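Local coordinates for protein Exo-arabinanase (Penicillium chrysogenum, PDB 3A72) that hydrolyses alpha-1,5-linked L-arabinan as an exo-acting glycoside hydrolase, probably releasing arabinobiose, the disaccharide held in its pocket, at residues Glu41-Glu46 against Leu79-Phe84; Val50-Tyr55 against Leu100-Ser105; Pro21-Pro26 against Asn342-Ser347. All coordinates share one frame; numbering follows the deposited sequence.

Contact 1 (Glu41-Glu46 against Leu79-Phe84); sequences ENYSPE and LRYQPF. With AHR (alpha-L-arabinofuranose), chain B.
Glu-41, at the end of strand 36-42, comes closest in backbone terms to Tyr-81, their CA atoms 5.6 Å apart, at a corner where the chain passes from strand 79-80 into the strand that follows. The touching parts run in nearly opposite senses, 158° apart, yet a water bridges them, accepting from Asn-42 N and lying within hydrogen-bonding distance of Leu-79 O. Arg-80 and Tyr-81 together face Ser-105 in a classic beta bulge, which lies at the corner.

The corner serves a sugar site. Extended beyond CG, Glu-41 carries its carboxylate to Gln-82, whose backbone N meets the anti lone pair of Glu-41 OE2 at 2.7 Å; the same oxygen accepts from arabinofuranose O5, also at 2.7 Å. Tyr-43 OH donates to Glu-41 OE1 at 2.6 Å, arriving from above the carboxylate plane, so three bonds fix the group's rotation. Arabinofuranose O5 is gripped from a second direction by Gln-82 NE2, 2.9 Å away and almost straight at 170°. One face of the Tyr-81 ring is covered by the sugar, arabinofuranose C5 lying over the ring centre, 3.7 Å above the plane, while Tyr-43 crosses Tyr-81 at about a right angle. Farther out, Arg-80 grips Glu-46 end-on, NH1 to OE1 and NH2 to OE2, with the two planes turned 56° apart; Glu-46 OE1 is also bonded to Thr-109 OG1, and Arg-80 NE to Ile-107 O.

Strand 23-30 supplies Tyr-25 against Glu-41 and Gln-82; strand 149-157 brings Trp-150 against Tyr-81 and Gln-82, and Glu-151 N bonds to Gln-82 OE1.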
loop_
_atom_site.group_PDB
_atom_site.type_symbol
_atom_site.label_atom_id
_atom_site.label_comp_id
_atom_site.label_asym_id
_atom_site.label_seq_id
_atom_site.Cartn_x
_atom_site.Cartn_y
_atom_site.Cartn_z
ATOM N N GLU A 41 7.370 -6.170 5.505
ATOM C CA GLU A 41 8.581 -5.823 6.218
ATOM C C GLU A 41 8.944 -6.958 7.172
ATOM O O GLU A 41 8.116 -7.361 8.010
ATOM C CB GLU A 41 8.394 -4.556 7.053
ATOM C CG GLU A 41 8.057 -3.308 6.230
ATOM C CD GLU A 41 7.667 -2.097 7.037
ATOM O OE1 GLU A 41 7.582 -2.195 8.294
ATOM O OE2 GLU A 41 7.377 -1.032 6.405
ATOM N N ASN A 42 10.152 -7.487 7.010
ATOM C CA ASN A 42 10.583 -8.733 7.661
ATOM C C ASN A 42 11.770 -8.402 8.539
ATOM O O ASN A 42 12.901 -8.158 8.035
ATOM C CB ASN A 42 10.889 -9.733 6.555
ATOM C CG ASN A 42 11.123 -11.148 7.035
ATOM O OD1 ASN A 42 12.307 -11.680 7.022
ATOM N ND2 ASN A 42 10.161 -11.784 7.463
ATOM N N TYR A 43 11.539 -8.333 9.828
ATOM C CA TYR A 43 12.518 -7.775 10.802
ATOM C C TYR A 43 13.430 -8.876 11.343
ATOM O O TYR A 43 13.499 -9.176 12.519
ATOM C CB TYR A 43 11.793 -7.042 11.911
ATOM C CG TYR A 43 11.062 -5.792 11.486
ATOM C CD1 TYR A 43 11.582 -4.546 11.775
ATOM C CD2 TYR A 43 9.845 -5.852 10.781
ATOM C CE1 TYR A 43 10.947 -3.369 11.400
ATOM C CE2 TYR A 43 9.209 -4.658 10.407
ATOM C CZ TYR A 43 9.779 -3.440 10.709
ATOM O OH TYR A 43 9.175 -2.256 10.358
ATOM N N SER A 44 14.185 -9.460 10.438
ATOM C CA SER A 44 15.153 -10.501 10.772
ATOM C C SER A 44 16.366 -9.838 11.433
ATOM O O SER A 44 16.754 -8.728 11.132
ATOM C CB SER A 44 15.494 -11.305 9.557
ATOM O OG SER A 44 16.028 -10.498 8.503
ATOM N N PRO A 45 17.045 -10.595 12.332
ATOM C CA PRO A 45 18.285 -10.064 12.896
ATOM C C PRO A 45 19.371 -9.942 11.860
ATOM O O PRO A 45 19.505 -10.777 10.951
ATOM C CB PRO A 45 18.678 -11.166 13.920
ATOM C CG PRO A 45 17.649 -12.159 13.953
ATOM C CD PRO A 45 16.694 -11.934 12.835
ATOM N N GLU A 46 20.155 -8.847 11.935
ATOM C CA GLU A 46 21.171 -8.506 10.974
ATOM C C GLU A 46 22.533 -8.553 11.619
ATOM O O GLU A 46 22.653 -8.256 12.829
ATOM C CB GLU A 46 20.924 -7.075 10.460
ATOM C CG GLU A 46 19.575 -6.877 9.768
ATOM C CD GLU A 46 19.414 -5.461 9.304
ATOM O OE1 GLU A 46 19.245 -4.581 10.186
ATOM O OE2 GLU A 46 19.475 -5.190 8.075
ATOM N N LEU A 79 16.505 -4.103 2.450
ATOM C CA LEU A 79 15.154 -3.694 1.964
ATOM C C LEU A 79 14.229 -3.828 3.140
ATOM O O LEU A 79 13.823 -4.936 3.523
ATOM C CB LEU A 79 14.733 -4.519 0.764
ATOM C CG LEU A 79 15.621 -4.412 -0.466
ATOM C CD1 LEU A 79 14.963 -5.077 -1.672
ATOM C CD2 LEU A 79 16.026 -2.947 -0.774
ATOM N N ARG A 80 13.990 -2.706 3.800
ATOM C CA ARG A 80 13.545 -2.666 5.178
ATOM C C ARG A 80 12.108 -2.283 5.405
ATOM O O ARG A 80 11.406 -2.908 6.210
ATOM C CB ARG A 80 14.475 -1.718 5.979
ATOM C CG ARG A 80 14.275 -1.792 7.491
ATOM C CD ARG A 80 15.302 -0.902 8.259
ATOM N NE ARG A 80 16.668 -1.220 7.838
ATOM C CZ ARG A 80 17.396 -2.223 8.245
ATOM N NH1 ARG A 80 16.976 -3.001 9.260
ATOM N NH2 ARG A 80 18.571 -2.456 7.685
ATOM N N TYR A 81 11.668 -1.201 4.743
ATOM C CA TYR A 81 10.351 -0.628 4.969
ATOM C C TYR A 81 9.525 -0.576 3.652
ATOM O O TYR A 81 10.055 -0.313 2.571
ATOM C CB TYR A 81 10.402 0.784 5.493
ATOM C CG TYR A 81 10.783 0.981 6.950
ATOM C CD1 TYR A 81 10.903 -0.075 7.865
ATOM C CD2 TYR A 81 11.013 2.286 7.420
ATOM C CE1 TYR A 81 11.253 0.174 9.199
ATOM C CE2 TYR A 81 11.356 2.529 8.712
ATOM C CZ TYR A 81 11.479 1.457 9.607
ATOM O OH TYR A 81 11.803 1.677 10.947
ATOM N N GLN A 82 8.228 -0.778 3.830
ATOM C CA GLN A 82 7.220 -0.299 2.888
ATOM C C GLN A 82 7.361 -0.868 1.469
ATOM O O GLN A 82 7.420 -0.159 0.493
ATOM C CB GLN A 82 7.232 1.234 2.871
ATOM C CG GLN A 82 6.890 1.794 4.247
ATOM C CD GLN A 82 7.709 2.977 4.704
ATOM O OE1 GLN A 82 8.279 3.722 3.881
ATOM N NE2 GLN A 82 7.741 3.193 6.003
ATOM N N PRO A 83 7.321 -2.215 1.368
ATOM C CA PRO A 83 7.309 -2.832 0.041
ATOM C C PRO A 83 6.003 -2.536 -0.666
ATOM O O PRO A 83 4.986 -2.116 -0.088
ATOM C CB PRO A 83 7.413 -4.332 0.358
ATOM C CG PRO A 83 6.712 -4.465 1.687
ATOM C CD PRO A 83 7.134 -3.199 2.428
ATOM N N PHE A 84 5.984 -2.813 -1.963
ATOM C CA PHE A 84 4.782 -2.728 -2.801
ATOM C C PHE A 84 5.003 -3.595 -4.010
ATOM O O PHE A 84 5.978 -3.399 -4.747
ATOM C CB PHE A 84 4.478 -1.271 -3.257
ATOM C CG PHE A 84 3.115 -1.194 -3.874
ATOM C CD1 PHE A 84 2.009 -1.141 -3.078
ATOM C CD2 PHE A 84 2.913 -1.258 -5.238
ATOM C CE1 PHE A 84 0.736 -1.153 -3.558
ATOM C CE2 PHE A 84 1.638 -1.261 -5.761
ATOM C CZ PHE A 84 0.543 -1.202 -4.940
HETATM O O5 AHR B . 6.618 1.149 7.760
HETATM C C5 AHR B . 7.450 1.204 8.955
HETATM C C4 AHR B . 7.014 2.389 9.790
HETATM O O4 AHR B . 7.304 3.612 9.031
HETATM C C3 AHR B . 7.889 2.567 11.024
HETATM O O3 AHR B . 7.426 1.762 12.127
HETATM C C2 AHR B . 7.644 4.059 11.331
HETATM O O2 AHR B . 8.731 4.656 12.075
HETATM C C1 AHR B . 7.539 4.688 9.935
HETATM O O HOH W 1 12.282 -6.435 5.288
HETATM O O HOH W 2 12.616 -4.968 7.841
#

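Contact 2 (Val50-Tyr55 against Leu100-Ser105); sequences VYFPIY and LLLAGS
Phe-52 and Leu-102 meet between two adjacent blades of a six-bladed beta-propeller, a fold in which four-stranded antiparallel sheets stand round a common axis and neighbouring sheets pack face against face. Phe-52 belongs to strand 52-57 of the first blade and Leu-102 to strand 100-106 of the next. The short segments 52-55 and 100-105 approach to 10.6 Å between their axes and run at 148° to each other, a separation proper to stacked sheets and too wide for backbone pairing, and no hydrogen bond passes between them. What joins the two segments here is apolar side-chain packing.

Phe-52 gives the most surface to it. Its CB points to the opposite strand, and one side of the ring, CD2 and CE2, does the touching. Leu-102 answers with both of its methyls. With CG anti to the backbone N (chi1 179°) and chi2 turned away from a staggered value, its forked end is set against Phe-52, CD2 lying 3.7 Å and CD1 3.9 Å from Phe-52 CD2. The CD1 branch also serves Ile-54, whose own CD1 stands 4.3 Å away, so one leucine spans two residues of the strand facing it.

Thr-39 of strand 36-42 also packs on Phe-52, as do Leu-79, before the corner, and Pro-83 of strand 82-87. Beyond Leu-102 the second blade offers bare backbone: lacking a side chain, Gly-104 lets the ring come up to its main chain, with Phe-52 CE2 4.0 Å from Gly-104 CA. At the ring's far end, Ser-105 N lies near the plane, at the edge, 4.3 Å from Phe-52 CZ.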
loop_
_atom_site.group_PDB
_atom_site.type_symbol
_atom_site.label_atom_id
_atom_site.label_comp_id
_atom_site.label_asym_id
_atom_site.label_seq_id
_atom_site.Cartn_x
_atom_site.Cartn_y
_atom_site.Cartn_z
ATOM N N VAL A 50 18.384 -7.097 5.957
ATOM C CA VAL A 50 16.988 -7.495 5.777
ATOM C C VAL A 50 16.605 -7.485 4.283
ATOM O O VAL A 50 17.189 -6.801 3.433
ATOM C CB VAL A 50 16.043 -6.613 6.603
ATOM C CG1 VAL A 50 16.211 -6.866 8.094
ATOM C CG2 VAL A 50 16.195 -5.116 6.244
ATOM N N TYR A 51 15.570 -8.292 3.995
ATOM C CA TYR A 51 15.072 -8.513 2.653
ATOM C C TYR A 51 13.557 -8.533 2.677
ATOM O O TYR A 51 12.940 -8.660 3.751
ATOM C CB TYR A 51 15.650 -9.882 2.080
ATOM C CG TYR A 51 15.295 -11.024 3.024
ATOM C CD1 TYR A 51 14.060 -11.664 3.011
ATOM C CD2 TYR A 51 16.188 -11.466 3.969
ATOM C CE1 TYR A 51 13.716 -12.666 3.872
ATOM C CE2 TYR A 51 15.861 -12.480 4.851
ATOM C CZ TYR A 51 14.617 -13.082 4.800
ATOM O OH TYR A 51 14.321 -14.080 5.686
ATOM N N PHE A 52 12.928 -8.495 1.512
ATOM C CA PHE A 52 11.486 -8.708 1.399
ATOM C C PHE A 52 11.187 -10.136 0.923
ATOM O O PHE A 52 11.557 -10.492 -0.186
ATOM C CB PHE A 52 10.835 -7.717 0.470
ATOM C CG PHE A 52 10.892 -6.273 0.916
ATOM C CD1 PHE A 52 10.526 -5.893 2.211
ATOM C CD2 PHE A 52 11.289 -5.284 0.026
ATOM C CE1 PHE A 52 10.580 -4.550 2.587
ATOM C CE2 PHE A 52 11.308 -3.959 0.391
ATOM C CZ PHE A 52 10.959 -3.598 1.681
ATOM N N PRO A 53 10.540 -10.949 1.750
ATOM C CA PRO A 53 10.189 -12.314 1.341
ATOM C C PRO A 53 9.009 -12.269 0.385
ATOM O O PRO A 53 8.163 -11.421 0.507
ATOM C CB PRO A 53 9.801 -12.999 2.639
ATOM C CG PRO A 53 9.331 -11.894 3.514
ATOM C CD PRO A 53 10.117 -10.660 3.132
ATOM N N ILE A 54 8.977 -13.256 -0.526
ATOM C CA ILE A 54 7.865 -13.375 -1.480
ATOM C C ILE A 54 7.242 -14.728 -1.265
ATOM O O ILE A 54 7.893 -15.759 -1.529
ATOM C CB ILE A 54 8.341 -13.189 -2.913
ATOM C CG1 ILE A 54 9.093 -11.900 -3.155
ATOM C CG2 ILE A 54 7.168 -13.325 -3.882
ATOM C CD1 ILE A 54 8.298 -10.645 -2.961
ATOM N N TYR A 55 6.004 -14.759 -0.770
ATOM C CA TYR A 55 5.257 -15.988 -0.524
ATOM C C TYR A 55 4.147 -16.077 -1.543
ATOM O O TYR A 55 3.489 -15.098 -1.867
ATOM C CB TYR A 55 4.689 -16.024 0.886
ATOM C CG TYR A 55 5.655 -16.500 1.967
ATOM C CD1 TYR A 55 6.903 -15.934 2.132
ATOM C CD2 TYR A 55 5.266 -17.471 2.867
ATOM C CE1 TYR A 55 7.735 -16.346 3.116
ATOM C CE2 TYR A 55 6.111 -17.896 3.880
ATOM C CZ TYR A 55 7.356 -17.341 4.012
ATOM O OH TYR A 55 8.171 -17.793 5.002
ATOM N N LEU A 100 6.707 -8.209 -13.145
ATOM C CA LEU A 100 6.344 -8.062 -11.766
ATOM C C LEU A 100 7.329 -7.125 -11.092
ATOM O O LEU A 100 8.536 -7.393 -11.113
ATOM C CB LEU A 100 6.303 -9.404 -11.068
ATOM C CG LEU A 100 5.957 -9.341 -9.566
ATOM C CD1 LEU A 100 4.540 -8.850 -9.297
ATOM C CD2 LEU A 100 6.183 -10.725 -8.957
ATOM N N LEU A 101 6.843 -6.046 -10.522
ATOM C CA LEU A 101 7.665 -5.048 -9.879
ATOM C C LEU A 101 7.524 -5.121 -8.358
ATOM O O LEU A 101 6.458 -5.431 -7.823
ATOM C CB LEU A 101 7.295 -3.647 -10.338
ATOM C CG LEU A 101 7.357 -3.432 -11.845
ATOM C CD1 LEU A 101 6.865 -2.045 -12.216
ATOM C CD2 LEU A 101 8.792 -3.654 -12.345
ATOM N N LEU A 102 8.608 -4.777 -7.693
ATOM C CA LEU A 102 8.591 -4.490 -6.261
ATOM C C LEU A 102 9.246 -3.129 -6.079
ATOM O O LEU A 102 10.410 -2.939 -6.516
ATOM C CB LEU A 102 9.275 -5.549 -5.395
ATOM C CG LEU A 102 9.259 -5.219 -3.900
ATOM C CD1 LEU A 102 9.081 -6.427 -3.036
ATOM C CD2 LEU A 102 10.513 -4.473 -3.457
ATOM N N ALA A 103 8.550 -2.204 -5.434
ATOM C CA ALA A 103 9.160 -0.995 -4.915
ATOM C C ALA A 103 9.266 -1.133 -3.406
ATOM O O ALA A 103 8.418 -1.755 -2.766
ATOM C CB ALA A 103 8.376 0.233 -5.276
ATOM N N GLY A 104 10.268 -0.521 -2.786
ATOM C CA GLY A 104 10.372 -0.539 -1.356
ATOM C C GLY A 104 11.570 0.244 -0.902
ATOM O O GLY A 104 12.373 0.681 -1.762
ATOM N N SER A 105 11.732 0.453 0.403
ATOM C CA SER A 105 12.732 1.373 0.882
ATOM C C SER A 105 13.939 0.651 1.459
ATOM O O SER A 105 13.853 -0.126 2.423
ATOM C CB SER A 105 12.111 2.315 1.901
ATOM O OG SER A 105 13.026 3.364 2.171
#

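Contact 3 (Pro21-Pro26 against Asn342-Ser347); sequences PRTLYP and NRVSVS
Asn-342 lays its side chain across the backbone of Pro-21 and Thr-23, running antiparallel to the Thr-23 side chain. Its CG stands anti to the carbonyl carbon (chi1 -76°), which sends the amide towards Thr-23 O. ND2 donates to Thr-23 O over 2.9 Å, with an N-H...O angle of 161°; the acceptor lies close to the amide plane and the donor almost in line with the carbonyl bond. A second bond from ND2, to Val-336 O, helps fix the rotation of the amide. Closer to the main chain, Asn-342 CB sits 3.3 Å from Pro-21 O and 3.5 Å from Thr-23 OG1, a hydroxyl whose own hydrogen-bonding partner is Ala-334 O.

In the propeller this is where the ring closes: strand 23-30 is the innermost strand of the first blade, while strand 344-350 belongs to the last, the blade that takes strand 6-10 from the chain's start as its outer edge. Strand 344-350 adds Val-344, whose CG2 rests 3.8 Å from Thr-23 CB, and Trp-40 of strand 36-42 touches both residues. A water completes the junction near the loop, donating to Pro-21 O at 2.8 Å and accepting from Arg-22 NH1 and from Asn-342 N, each at 3.0 Å.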
loop_
_atom_site.group_PDB
_atom_site.type_symbol
_atom_site.label_atom_id
_atom_site.label_comp_id
_atom_site.label_asym_id
_atom_site.label_seq_id
_atom_site.Cartn_x
_atom_site.Cartn_y
_atom_site.Cartn_z
ATOM N N PRO A 21 8.712 -5.149 15.555
ATOM C CA PRO A 21 7.447 -5.867 15.451
ATOM C C PRO A 21 7.487 -7.198 14.725
ATOM O O PRO A 21 6.450 -7.863 14.654
ATOM C CB PRO A 21 6.597 -4.866 14.653
ATOM C CG PRO A 21 7.568 -4.219 13.714
ATOM C CD PRO A 21 8.777 -3.997 14.610
ATOM N N ARG A 22 8.621 -7.616 14.208
ATOM C CA ARG A 22 8.874 -8.896 13.545
ATOM C C ARG A 22 8.365 -8.935 12.100
ATOM O O ARG A 22 9.116 -9.257 11.178
ATOM C CB ARG A 22 8.412 -10.096 14.351
ATOM C CG ARG A 22 9.008 -10.165 15.759
ATOM C CD ARG A 22 8.800 -11.525 16.393
ATOM N NE ARG A 22 9.446 -11.657 17.678
ATOM C CZ ARG A 22 8.894 -11.364 18.847
ATOM N NH1 ARG A 22 7.645 -10.858 18.928
ATOM N NH2 ARG A 22 9.615 -11.584 19.949
ATOM N N THR A 23 7.074 -8.615 11.944
ATOM C CA THR A 23 6.476 -8.416 10.632
ATOM C C THR A 23 5.653 -7.146 10.716
ATOM O O THR A 23 5.178 -6.762 11.786
ATOM C CB THR A 23 5.572 -9.599 10.213
ATOM O OG1 THR A 23 4.462 -9.777 11.112
ATOM C CG2 THR A 23 6.321 -10.904 10.230
ATOM N N LEU A 24 5.451 -6.504 9.578
ATOM C CA LEU A 24 4.621 -5.314 9.476
ATOM C C LEU A 24 4.385 -4.996 8.009
ATOM O O LEU A 24 5.214 -5.403 7.173
ATOM C CB LEU A 24 5.352 -4.085 10.102
ATOM C CG LEU A 24 4.436 -2.927 10.537
ATOM C CD1 LEU A 24 3.648 -3.268 11.787
ATOM C CD2 LEU A 24 5.278 -1.663 10.760
ATOM N N TYR A 25 3.339 -4.267 7.674
ATOM C CA TYR A 25 3.189 -3.625 6.383
ATOM C C TYR A 25 2.929 -4.656 5.279
ATOM O O TYR A 25 3.776 -4.920 4.415
ATOM C CB TYR A 25 4.383 -2.726 6.062
ATOM C CG TYR A 25 4.075 -1.597 5.100
ATOM C CD1 TYR A 25 3.963 -0.286 5.577
ATOM C CD2 TYR A 25 3.853 -1.820 3.735
ATOM C CE1 TYR A 25 3.663 0.784 4.722
ATOM C CE2 TYR A 25 3.562 -0.745 2.876
ATOM C CZ TYR A 25 3.471 0.520 3.376
ATOM O OH TYR A 25 3.212 1.612 2.558
ATOM N N PRO A 26 1.748 -5.288 5.296
ATOM C CA PRO A 26 1.446 -6.321 4.305
ATOM C C PRO A 26 1.200 -5.710 2.957
ATOM O O PRO A 26 0.463 -4.714 2.851
ATOM C CB PRO A 26 0.145 -6.927 4.832
ATOM C CG PRO A 26 -0.536 -5.755 5.506
ATOM C CD PRO A 26 0.590 -4.996 6.169
ATOM N N ASN A 342 3.038 -10.154 16.386
ATOM C CA ASN A 342 2.591 -10.003 15.007
ATOM C C ASN A 342 2.810 -11.297 14.204
ATOM O O ASN A 342 3.762 -12.033 14.442
ATOM C CB ASN A 342 3.339 -8.862 14.319
ATOM C CG ASN A 342 2.873 -7.498 14.720
ATOM O OD1 ASN A 342 1.973 -7.292 15.548
ATOM N ND2 ASN A 342 3.482 -6.486 14.085
ATOM N N ARG A 343 1.937 -11.483 13.220
ATOM C CA ARG A 343 2.059 -12.516 12.207
ATOM C C ARG A 343 1.421 -12.004 10.943
ATOM O O ARG A 343 0.671 -11.024 10.972
ATOM C CB ARG A 343 1.434 -13.859 12.672
ATOM C CG ARG A 343 -0.013 -13.693 13.094
ATOM C CD ARG A 343 -0.534 -15.030 13.630
ATOM N NE ARG A 343 -1.245 -15.871 12.751
ATOM C CZ ARG A 343 -2.485 -15.636 12.318
ATOM N NH1 ARG A 343 -3.020 -14.485 12.746
ATOM N NH2 ARG A 343 -3.282 -16.316 11.565
ATOM N N VAL A 344 1.695 -12.686 9.840
ATOM C CA VAL A 344 1.104 -12.349 8.556
ATOM C C VAL A 344 -0.016 -13.331 8.298
ATOM O O VAL A 344 0.209 -14.541 8.283
ATOM C CB VAL A 344 2.148 -12.388 7.421
ATOM C CG1 VAL A 344 1.491 -11.874 6.152
ATOM C CG2 VAL A 344 3.378 -11.583 7.787
ATOM N N SER A 345 -1.233 -12.809 8.107
ATOM C CA SER A 345 -2.427 -13.628 7.925
ATOM C C SER A 345 -3.287 -13.046 6.810
ATOM O O SER A 345 -3.160 -11.889 6.403
ATOM C CB SER A 345 -3.199 -13.770 9.216
ATOM O OG SER A 345 -3.757 -12.567 9.641
ATOM N N VAL A 346 -4.248 -13.869 6.372
ATOM C CA VAL A 346 -5.159 -13.456 5.342
ATOM C C VAL A 346 -6.522 -14.125 5.530
ATOM O O VAL A 346 -6.621 -15.286 5.923
ATOM C CB VAL A 346 -4.566 -13.794 3.947
ATOM C CG1 VAL A 346 -4.382 -15.285 3.749
ATOM C CG2 VAL A 346 -5.378 -13.199 2.817
ATOM N N SER A 347 -7.558 -13.324 5.230
ATOM C CA SER A 347 -8.925 -13.828 5.102
ATOM C C SER A 347 -9.415 -13.530 3.682
ATOM O O SER A 347 -8.934 -12.605 3.042
ATOM C CB SER A 347 -9.835 -13.193 6.128
ATOM O OG SER A 347 -9.416 -13.448 7.460
HETATM O O HOH W 3 5.888 -9.313 17.004
#

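All three contacts reach the first blade, the sheet of strands 23-30, 36-42, 52-57 and 65-70. Contacts 1 and 2 join it to the second blade, their centres 8 Å apart and their segments alternating along the chain, as expected when two consecutive sheets stack strand after strand. Contact 3 looks the other way, to the last blade, its centre about 12 Å from that of contact 1 and about 14 Å from that of contact 2; its segments bracket nearly the whole chain, so it marks the meeting of start and end. Contacts 1 and 3 touch through paired strands 23-30 and 36-42, and Tyr-25, in the segment of contact 3, shares the sugar pocket with contact 1.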